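Local coordinates for protein glycerate 2-kinase (PDB 1X3L) that catalyses the ATP-dependent phosphorylation of D-glycerate to 2-phosphoglycerate, working best with magnesium and accepting other nucleotides or pyrophosphate as phosphate donors, at residues S34-I39 / F45-K50; K285-T290 / R316-P321; L302-I307 / L324-E329. One frame throughout, in Å; residues are numbered along the deposited sequence.

Interaction 1: residues S34-I39 / F45-K50; sequences SDDKII and FEIKGK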
loop_
_atom_site.group_PDB
_atom_site.type_symbol
_atom_site.label_atom_id
_atom_site.label_comp_id
_atom_site.label_asym_id
_atom_site.label_seq_id
_atom_site.Cartn_x
_atom_site.Cartn_y
_atom_site.Cartn_z
ATOM N N SER A 34 0.886 -25.488 -11.144
ATOM C CA SER A 34 0.620 -26.603 -12.044
ATOM C C SER A 34 0.698 -27.905 -11.259
ATOM O O SER A 34 -0.129 -28.163 -10.384
ATOM C CB SER A 34 1.629 -26.643 -13.197
ATOM O OG SER A 34 1.422 -25.574 -14.103
ATOM N N ASP A 35 1.696 -28.722 -11.568
ATOM C CA ASP A 35 1.875 -29.983 -10.867
ATOM C C ASP A 35 3.298 -29.949 -10.345
ATOM O O ASP A 35 3.620 -30.550 -9.317
ATOM C CB ASP A 35 1.677 -31.200 -11.774
ATOM C CG ASP A 35 1.823 -32.516 -11.026
ATOM O OD1 ASP A 35 2.949 -32.831 -10.577
ATOM O OD2 ASP A 35 0.808 -33.233 -10.883
ATOM N N ASP A 36 4.149 -29.225 -11.059
ATOM C CA ASP A 36 5.546 -29.110 -10.681
ATOM C C ASP A 36 6.029 -27.691 -10.958
ATOM O O ASP A 36 7.165 -27.338 -10.648
ATOM C CB ASP A 36 6.378 -30.112 -11.486
ATOM C CG ASP A 36 7.760 -30.323 -10.905
ATOM O OD1 ASP A 36 8.565 -31.053 -11.527
ATOM O OD2 ASP A 36 8.039 -29.762 -9.822
ATOM N N LYS A 37 5.151 -26.876 -11.534
ATOM C CA LYS A 37 5.501 -25.505 -11.872
ATOM C C LYS A 37 4.694 -24.465 -11.100
ATOM O O LYS A 37 3.516 -24.669 -10.799
ATOM C CB LYS A 37 5.303 -25.276 -13.373
ATOM C CG LYS A 37 5.948 -26.331 -14.267
ATOM C CD LYS A 37 7.469 -26.335 -14.152
ATOM C CE LYS A 37 8.085 -27.427 -15.025
ATOM N NZ LYS A 37 9.577 -27.419 -14.984
ATOM N N ILE A 38 5.348 -23.354 -10.779
ATOM C CA ILE A 38 4.715 -22.241 -10.082
ATOM C C ILE A 38 4.807 -21.064 -11.044
ATOM O O ILE A 38 5.900 -20.680 -11.447
ATOM C CB ILE A 38 5.457 -21.885 -8.779
ATOM C CG1 ILE A 38 5.369 -23.057 -7.798
ATOM C CG2 ILE A 38 4.849 -20.634 -8.156
ATOM C CD1 ILE A 38 6.086 -22.817 -6.485
ATOM N N ILE A 39 3.666 -20.502 -11.426
ATOM C CA ILE A 39 3.662 -19.384 -12.363
ATOM C C ILE A 39 3.198 -18.090 -11.698
ATOM O O ILE A 39 2.022 -17.932 -11.356
ATOM C CB ILE A 39 2.768 -19.698 -13.582
ATOM C CG1 ILE A 39 3.142 -21.072 -14.150
ATOM C CG2 ILE A 39 2.959 -18.634 -14.659
ATOM C CD1 ILE A 39 2.280 -21.520 -15.316
ATOM N N PHE A 45 8.319 -21.054 -12.652
ATOM C CA PHE A 45 9.372 -21.599 -11.802
ATOM C C PHE A 45 9.123 -23.084 -11.595
ATOM O O PHE A 45 7.996 -23.498 -11.321
ATOM C CB PHE A 45 9.393 -20.923 -10.426
ATOM C CG PHE A 45 9.583 -19.441 -10.477
ATOM C CD1 PHE A 45 8.496 -18.595 -10.671
ATOM C CD2 PHE A 45 10.849 -18.888 -10.337
ATOM C CE1 PHE A 45 8.671 -17.211 -10.725
ATOM C CE2 PHE A 45 11.035 -17.508 -10.391
ATOM C CZ PHE A 45 9.943 -16.669 -10.585
ATOM N N GLU A 46 10.177 -23.882 -11.718
ATOM C CA GLU A 46 10.059 -25.322 -11.531
ATOM C C GLU A 46 10.294 -25.668 -10.068
ATOM O O GLU A 46 11.225 -25.159 -9.446
ATOM C CB GLU A 46 11.082 -26.054 -12.401
ATOM C CG GLU A 46 10.959 -27.566 -12.350
ATOM C CD GLU A 46 12.005 -28.261 -13.201
ATOM O OE1 GLU A 46 11.932 -29.502 -13.340
ATOM O OE2 GLU A 46 12.901 -27.567 -13.727
ATOM N N ILE A 47 9.443 -26.530 -9.522
ATOM C CA ILE A 47 9.558 -26.949 -8.129
ATOM C C ILE A 47 10.511 -28.137 -8.038
ATOM O O ILE A 47 10.127 -29.273 -8.307
ATOM C CB ILE A 47 8.186 -27.374 -7.560
ATOM C CG1 ILE A 47 7.172 -26.246 -7.746
ATOM C CG2 ILE A 47 8.316 -27.721 -6.084
ATOM C CD1 ILE A 47 5.763 -26.611 -7.325
ATOM N N LYS A 48 11.757 -27.876 -7.663
ATOM C CA LYS A 48 12.735 -28.947 -7.551
ATOM C C LYS A 48 13.260 -29.102 -6.131
ATOM O O LYS A 48 14.425 -29.429 -5.918
ATOM C CB LYS A 48 13.888 -28.705 -8.531
ATOM C CG LYS A 48 14.515 -27.323 -8.453
ATOM C CD LYS A 48 15.428 -27.072 -9.649
ATOM C CE LYS A 48 14.639 -27.108 -10.954
ATOM N NZ LYS A 48 15.498 -26.914 -12.157
ATOM N N GLY A 49 12.379 -28.876 -5.161
ATOM C CA GLY A 49 12.759 -28.999 -3.765
ATOM C C GLY A 49 11.564 -28.732 -2.875
ATOM O O GLY A 49 10.430 -29.032 -3.249
ATOM N N LYS A 50 11.811 -28.169 -1.699
ATOM C CA LYS A 50 10.734 -27.856 -0.770
ATOM C C LYS A 50 10.353 -26.382 -0.882
ATOM O O LYS A 50 11.055 -25.595 -1.522
ATOM C CB LYS A 50 11.167 -28.168 0.663
ATOM C CG LYS A 50 11.393 -29.646 0.938
ATOM C CD LYS A 50 11.825 -29.869 2.377
ATOM C CE LYS A 50 12.031 -31.347 2.666
ATOM N NZ LYS A 50 13.069 -31.939 1.778
#
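Ile38 and Phe45 form an antiparallel hydrogen-bonded pair: Ile38 N gives its hydrogen to Phe45 O at 2.7 Å, and Phe45 N returns a more bent bond (144° at the hydrogen) to Ile38 O. Beyond the non-hydrogen-bonded pair Lys37 and Glu46, Ile47 N donates to Asp36 O at 2.7 Å, so the ladder of bonds runs on past the regular strands.

The charged side chains lie on the face of Lys37 and Glu46. These two run side by side, and the bend of the lysine chain at chi2 (-65°) lays it along its partner; Lys37 NZ makes a salt bridge to Glu46 OE1 at 3.5 Å. Lys48 NZ joins the network 3.1 Å from Glu46 OE2, which it meets from above the carboxylate plane.

Apolar contacts fill the other side. Ile38 and Ile47 cross at about a right angle, Ile38 CG1 lying 3.6 Å from Ile47 CD1, and both touch Leu71, while Phe45 packs edge-to-face with His261. Charged chains on the Lys37 and Glu46 face, with Ile38 and Phe45 buried on the other, suit a beta hairpin, here strands 37-40 and 43-46, with one face covered by the rest of the domain.

Interaction 2: residues K285-T290 / R316-P321; sequences KAYIMT and RPFEPP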
loop_
_atom_site.group_PDB
_atom_site.type_symbol
_atom_site.label_atom_id
_atom_site.label_comp_id
_atom_site.label_asym_id
_atom_site.label_seq_id
_atom_site.Cartn_x
_atom_site.Cartn_y
_atom_site.Cartn_z
ATOM N N LYS A 285 -16.062 2.245 -22.294
ATOM C CA LYS A 285 -14.673 2.406 -22.685
ATOM C C LYS A 285 -14.144 2.880 -21.328
ATOM O O LYS A 285 -14.822 3.645 -20.639
ATOM C CB LYS A 285 -14.518 3.503 -23.738
ATOM C CG LYS A 285 -14.880 3.058 -25.149
ATOM C CD LYS A 285 -13.972 1.920 -25.614
ATOM C CE LYS A 285 -14.328 1.459 -27.026
ATOM N NZ LYS A 285 -14.166 2.544 -28.045
ATOM N N ALA A 286 -12.970 2.423 -20.923
ATOM C CA ALA A 286 -12.434 2.816 -19.625
ATOM C C ALA A 286 -11.011 3.322 -19.749
ATOM O O ALA A 286 -10.218 2.773 -20.512
ATOM C CB ALA A 286 -12.481 1.632 -18.658
ATOM N N TYR A 287 -10.682 4.354 -18.978
ATOM C CA TYR A 287 -9.350 4.931 -19.033
ATOM C C TYR A 287 -8.797 5.231 -17.654
ATOM O O TYR A 287 -9.489 5.804 -16.810
ATOM C CB TYR A 287 -9.381 6.221 -19.846
ATOM C CG TYR A 287 -9.893 6.028 -21.250
ATOM C CD1 TYR A 287 -9.051 5.573 -22.266
ATOM C CD2 TYR A 287 -11.232 6.272 -21.557
ATOM C CE1 TYR A 287 -9.535 5.365 -23.562
ATOM C CE2 TYR A 287 -11.724 6.069 -22.841
ATOM C CZ TYR A 287 -10.875 5.618 -23.838
ATOM O OH TYR A 287 -11.368 5.436 -25.114
ATOM N N ILE A 288 -7.552 4.825 -17.425
ATOM C CA ILE A 288 -6.896 5.095 -16.156
ATOM C C ILE A 288 -6.150 6.396 -16.412
ATOM O O ILE A 288 -5.186 6.432 -17.181
ATOM C CB ILE A 288 -5.919 3.970 -15.781
ATOM C CG1 ILE A 288 -6.702 2.673 -15.537
ATOM C CG2 ILE A 288 -5.132 4.358 -14.542
ATOM C CD1 ILE A 288 -5.834 1.442 -15.350
ATOM N N MET A 289 -6.628 7.466 -15.784
ATOM C CA MET A 289 -6.059 8.798 -15.953
ATOM C C MET A 289 -4.736 8.964 -15.222
ATOM O O MET A 289 -3.850 9.680 -15.689
ATOM C CB MET A 289 -7.064 9.849 -15.468
ATOM C CG MET A 289 -8.453 9.694 -16.081
ATOM S SD MET A 289 -8.456 9.747 -17.899
ATOM C CE MET A 289 -8.333 11.521 -18.186
ATOM N N THR A 290 -4.618 8.301 -14.074
ATOM C CA THR A 290 -3.402 8.350 -13.276
ATOM C C THR A 290 -3.519 7.448 -12.052
ATOM O O THR A 290 -4.617 7.062 -11.648
ATOM C CB THR A 290 -3.080 9.790 -12.792
ATOM O OG1 THR A 290 -1.819 9.789 -12.112
ATOM C CG2 THR A 290 -4.149 10.296 -11.830
ATOM N N ARG A 316 -15.694 15.009 -25.408
ATOM C CA ARG A 316 -14.231 15.031 -25.407
ATOM C C ARG A 316 -13.789 15.253 -23.958
ATOM O O ARG A 316 -14.505 15.875 -23.180
ATOM C CB ARG A 316 -13.702 16.153 -26.318
ATOM C CG ARG A 316 -14.017 17.568 -25.846
ATOM C CD ARG A 316 -13.785 18.623 -26.946
ATOM N NE ARG A 316 -13.922 19.969 -26.396
ATOM C CZ ARG A 316 -13.933 21.098 -27.101
ATOM N NH1 ARG A 316 -13.817 21.081 -28.425
ATOM N NH2 ARG A 316 -14.065 22.256 -26.469
ATOM N N PRO A 317 -12.609 14.742 -23.575
ATOM C CA PRO A 317 -11.648 13.979 -24.379
ATOM C C PRO A 317 -12.130 12.602 -24.845
ATOM O O PRO A 317 -11.503 11.992 -25.713
ATOM C CB PRO A 317 -10.435 13.890 -23.459
ATOM C CG PRO A 317 -11.061 13.802 -22.114
ATOM C CD PRO A 317 -12.136 14.863 -22.183
ATOM N N PHE A 318 -13.233 12.123 -24.272
ATOM C CA PHE A 318 -13.804 10.825 -24.639
ATOM C C PHE A 318 -15.310 10.949 -24.850
ATOM O O PHE A 318 -15.949 11.828 -24.274
ATOM C CB PHE A 318 -13.581 9.787 -23.530
ATOM C CG PHE A 318 -12.180 9.734 -23.008
ATOM C CD1 PHE A 318 -11.898 10.143 -21.707
ATOM C CD2 PHE A 318 -11.140 9.259 -23.804
ATOM C CE1 PHE A 318 -10.600 10.078 -21.201
ATOM C CE2 PHE A 318 -9.839 9.189 -23.308
ATOM C CZ PHE A 318 -9.570 9.603 -22.000
ATOM N N GLU A 319 -15.872 10.064 -25.667
ATOM C CA GLU A 319 -17.313 10.040 -25.924
ATOM C C GLU A 319 -17.969 9.076 -24.936
ATOM O O GLU A 319 -17.462 7.976 -24.717
ATOM C CB GLU A 319 -17.608 9.521 -27.340
ATOM C CG GLU A 319 -17.217 10.436 -28.495
ATOM C CD GLU A 319 -18.118 11.654 -28.625
ATOM O OE1 GLU A 319 -19.193 11.688 -27.981
ATOM O OE2 GLU A 319 -17.753 12.581 -29.384
ATOM N N PRO A 320 -19.100 9.470 -24.322
ATOM C CA PRO A 320 -19.763 8.558 -23.376
ATOM C C PRO A 320 -20.307 7.396 -24.217
ATOM O O PRO A 320 -20.458 7.538 -25.428
ATOM C CB PRO A 320 -20.898 9.405 -22.801
ATOM C CG PRO A 320 -20.458 10.827 -23.035
ATOM C CD PRO A 320 -19.799 10.765 -24.385
ATOM N N PRO A 321 -20.606 6.239 -23.597
ATOM C CA PRO A 321 -20.482 5.906 -22.174
ATOM C C PRO A 321 -19.027 5.640 -21.845
ATOM O O PRO A 321 -18.357 4.868 -22.531
ATOM C CB PRO A 321 -21.343 4.657 -22.037
ATOM C CG PRO A 321 -21.112 3.963 -23.348
ATOM C CD PRO A 321 -21.187 5.108 -24.349
#
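Tyr287 and Phe318 lay their rings face to face in an offset stack, the planes only 6° apart and the centroids separated by 3.9 Å. The rings are slid so that Phe318 CE2 sits over the middle of the tyrosine ring and Tyr287 CD2 over the middle of the phenylalanine ring, each about 3.5 Å above the other's plane. The nearest approach, Tyr287 CE2 to Phe318 CD2, is 3.4 Å. Both residues hold CG anti to the carbonyl carbon, which sends the rings into the space between strand and loop, although the two side chains enter it on oblique courses. Flat aromatic rings suit this place because they can cover each other over a broad face; the tyrosine's hydroxyl lies at the rim of the stack.

Met289, two residues further along the strand, starts out across the direction of the loop, and the bends at chi2 and chi3 bring its SD round to the rim of the Phe318 ring, 4.0 Å from Phe318 CE1. This is a Met-aromatic contact at the edge: the sulfur lies 79° off the ring normal. Phe318 therefore has the tyrosine over one face and the flexible, polarisable thioether at its border.

At the start of the strand, Lys285 N points almost straight at Pro321 O, but 3.5 Å makes this a weak hydrogen bond. Cis peptide bonds precede both Pro317 and Pro321, giving the loop sharp changes of course between helix and strand.

Phe318 also touches Ile311 of helix 297-314 and Leu324 of strand 322-328, the strand to which 285-290 is hydrogen-bonded in parallel. The stack thus lies at the surface, where the loop leaving the helix folds back over the edge strand 285-290, whose Ala286 and Ile288 face helix 268-281.

Interaction 3: residues L302-I307 / L324-E329; sequences LFIGSI and LVFGGE
Ile304 of helix 297-314 lies over the ring of Phe326 in a buried, wholly apolar contact between a helix and strand 322-328 of the mixed sheet it packs on. The two short segments run nearly antiparallel, at 165°, with their axes 11.2 Å apart, a spacing that side chains from both sides fill.

The main meeting is a CH-pi contact. Ile304 CG1 stands 3.8 Å from the centroid of the Phe326 ring and only 7° off its normal, so the methylene is almost exactly above the middle of the face. CD1 continues across the CG and CD2 side of the ring, and the other branch, CG2, lies 3.8 Å from Phe326 CE2. A beta-branched residue suits this position because its two branches spread over one face of the ring. The phenylalanine, with CG anti to the carbonyl carbon (chi1 -57°), extends from the sheet towards the helix to meet them.

Helix and strand are consecutive members of a beta-alpha-beta crossover: strand 285-290, helix 297-314 and the parallel neighbouring strand 322-328. The apolar side of the helix packs here against the sheet, and Ile304 also touches Val429 and Ala431 of strand 427-435, the neighbour of 322-328 in the sheet.

One turn after Ile304, Ile307 extends the contact. Its CG2 meets Leu324 CD2 at 3.7 Å, the two side chains passing at a slant, while its CD1 comes to the edge of the Phe326 ring, 4.2 Å from CZ. Leu324 and Phe326, two residues apart on the strand, both face the helix; the intervening Val325 turns to the opposite side and touches Cys272 and Ile275 of helix 268-281.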
loop_
_atom_site.group_PDB
_atom_site.type_symbol
_atom_site.label_atom_id
_atom_site.label_comp_id
_atom_site.label_asym_id
_atom_site.label_seq_id
_atom_site.Cartn_x
_atom_site.Cartn_y
_atom_site.Cartn_z
ATOM N N LEU A 302 -12.992 19.284 -8.117
ATOM C CA LEU A 302 -13.336 20.296 -9.108
ATOM C C LEU A 302 -12.730 19.939 -10.460
ATOM O O LEU A 302 -13.357 20.140 -11.493
ATOM C CB LEU A 302 -12.830 21.678 -8.671
ATOM C CG LEU A 302 -13.544 22.378 -7.505
ATOM C CD1 LEU A 302 -12.895 23.745 -7.249
ATOM C CD2 LEU A 302 -15.012 22.566 -7.838
ATOM N N PHE A 303 -11.513 19.398 -10.452
ATOM C CA PHE A 303 -10.832 19.045 -11.694
ATOM C C PHE A 303 -11.455 17.822 -12.373
ATOM O O PHE A 303 -11.673 17.828 -13.581
ATOM C CB PHE A 303 -9.330 18.853 -11.426
ATOM C CG PHE A 303 -8.650 20.102 -10.882
ATOM C CD1 PHE A 303 -8.879 21.346 -11.467
ATOM C CD2 PHE A 303 -7.797 20.043 -9.784
ATOM C CE1 PHE A 303 -8.277 22.501 -10.968
ATOM C CE2 PHE A 303 -7.185 21.216 -9.275
ATOM C CZ PHE A 303 -7.428 22.436 -9.870
ATOM N N ILE A 304 -11.756 16.786 -11.600
ATOM C CA ILE A 304 -12.392 15.595 -12.157
ATOM C C ILE A 304 -13.783 15.998 -12.652
ATOM O O ILE A 304 -14.236 15.559 -13.715
ATOM C CB ILE A 304 -12.492 14.477 -11.094
ATOM C CG1 ILE A 304 -11.087 13.943 -10.791
ATOM C CG2 ILE A 304 -13.395 13.357 -11.588
ATOM C CD1 ILE A 304 -10.992 13.034 -9.570
ATOM N N GLY A 305 -14.443 16.863 -11.887
ATOM C CA GLY A 305 -15.755 17.338 -12.282
ATOM C C GLY A 305 -15.702 18.120 -13.590
ATOM O O GLY A 305 -16.621 18.021 -14.403
ATOM N N SER A 306 -14.632 18.887 -13.804
ATOM C CA SER A 306 -14.501 19.679 -15.034
ATOM C C SER A 306 -14.334 18.781 -16.258
ATOM O O SER A 306 -14.806 19.113 -17.346
ATOM C CB SER A 306 -13.311 20.645 -14.950
ATOM O OG SER A 306 -12.072 19.960 -15.008
ATOM N N ILE A 307 -13.657 17.650 -16.087
ATOM C CA ILE A 307 -13.472 16.725 -17.196
ATOM C C ILE A 307 -14.809 16.036 -17.488
ATOM O O ILE A 307 -15.169 15.827 -18.646
ATOM C CB ILE A 307 -12.387 15.674 -16.875
ATOM C CG1 ILE A 307 -11.022 16.366 -16.750
ATOM C CG2 ILE A 307 -12.350 14.605 -17.968
ATOM C CD1 ILE A 307 -9.903 15.439 -16.319
ATOM N N LEU A 324 -13.742 6.744 -16.129
ATOM C CA LEU A 324 -12.405 7.291 -15.920
ATOM C C LEU A 324 -11.951 6.919 -14.518
ATOM O O LEU A 324 -12.727 6.986 -13.568
ATOM C CB LEU A 324 -12.402 8.816 -16.074
ATOM C CG LEU A 324 -12.470 9.430 -17.477
ATOM C CD1 LEU A 324 -13.724 8.989 -18.191
ATOM C CD2 LEU A 324 -12.441 10.936 -17.357
ATOM N N VAL A 325 -10.687 6.527 -14.388
ATOM C CA VAL A 325 -10.157 6.130 -13.091
ATOM C C VAL A 325 -8.969 6.992 -12.677
ATOM O O VAL A 325 -8.012 7.168 -13.437
ATOM C CB VAL A 325 -9.735 4.639 -13.109
ATOM C CG1 VAL A 325 -9.402 4.164 -11.699
ATOM C CG2 VAL A 325 -10.858 3.788 -13.707
ATOM N N PHE A 326 -9.044 7.531 -11.463
ATOM C CA PHE A 326 -7.986 8.376 -10.915
ATOM C C PHE A 326 -7.550 7.776 -9.574
ATOM O O PHE A 326 -8.327 7.755 -8.620
ATOM C CB PHE A 326 -8.503 9.797 -10.653
ATOM C CG PHE A 326 -9.083 10.487 -11.863
ATOM C CD1 PHE A 326 -8.326 11.395 -12.594
ATOM C CD2 PHE A 326 -10.415 10.291 -12.218
ATOM C CE1 PHE A 326 -8.889 12.108 -13.659
ATOM C CE2 PHE A 326 -10.990 10.997 -13.281
ATOM C CZ PHE A 326 -10.228 11.907 -14.000
ATOM N N GLY A 327 -6.317 7.296 -9.498
ATOM C CA GLY A 327 -5.839 6.721 -8.256
ATOM C C GLY A 327 -4.739 7.559 -7.638
ATOM O O GLY A 327 -4.070 8.338 -8.331
ATOM N N GLY A 328 -4.558 7.400 -6.330
ATOM C CA GLY A 328 -3.532 8.132 -5.603
ATOM C C GLY A 328 -3.982 8.342 -4.172
ATOM O O GLY A 328 -4.582 7.457 -3.568
ATOM N N GLU A 329 -3.701 9.516 -3.621
ATOM C CA GLU A 329 -4.114 9.824 -2.257
ATOM C C GLU A 329 -4.099 11.338 -2.088
ATOM O O GLU A 329 -3.034 11.955 -2.057
ATOM C CB GLU A 329 -3.172 9.170 -1.238
ATOM C CG GLU A 329 -3.707 9.208 0.200
ATOM C CD GLU A 329 -4.688 8.073 0.523
ATOM O OE1 GLU A 329 -5.474 7.664 -0.352
ATOM O OE2 GLU A 329 -4.682 7.591 1.672
#

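In the fold
From the N terminus, interaction 1 comes first and closes a five-residue hairpin loop, joining two strands of the small antiparallel sheet 31-33, 37-40, 43-46. It stands apart, its centre 41 Å from that of interaction 2 and 43 Å from that of interaction 3. Interaction 2 closes a loop of 25 residues that holds helix 297-314, and interaction 3 one of 16. These two cross along the chain, since 302-307 falls inside the first loop and 324-329 beyond it. They also meet directly: Met289 N lies 2.7 Å from Val325 O, a probable hydrogen bond between neighbouring parallel strands. Together they tie the edge strand, the helix, the loop after it and the next strand of the mixed sheet together.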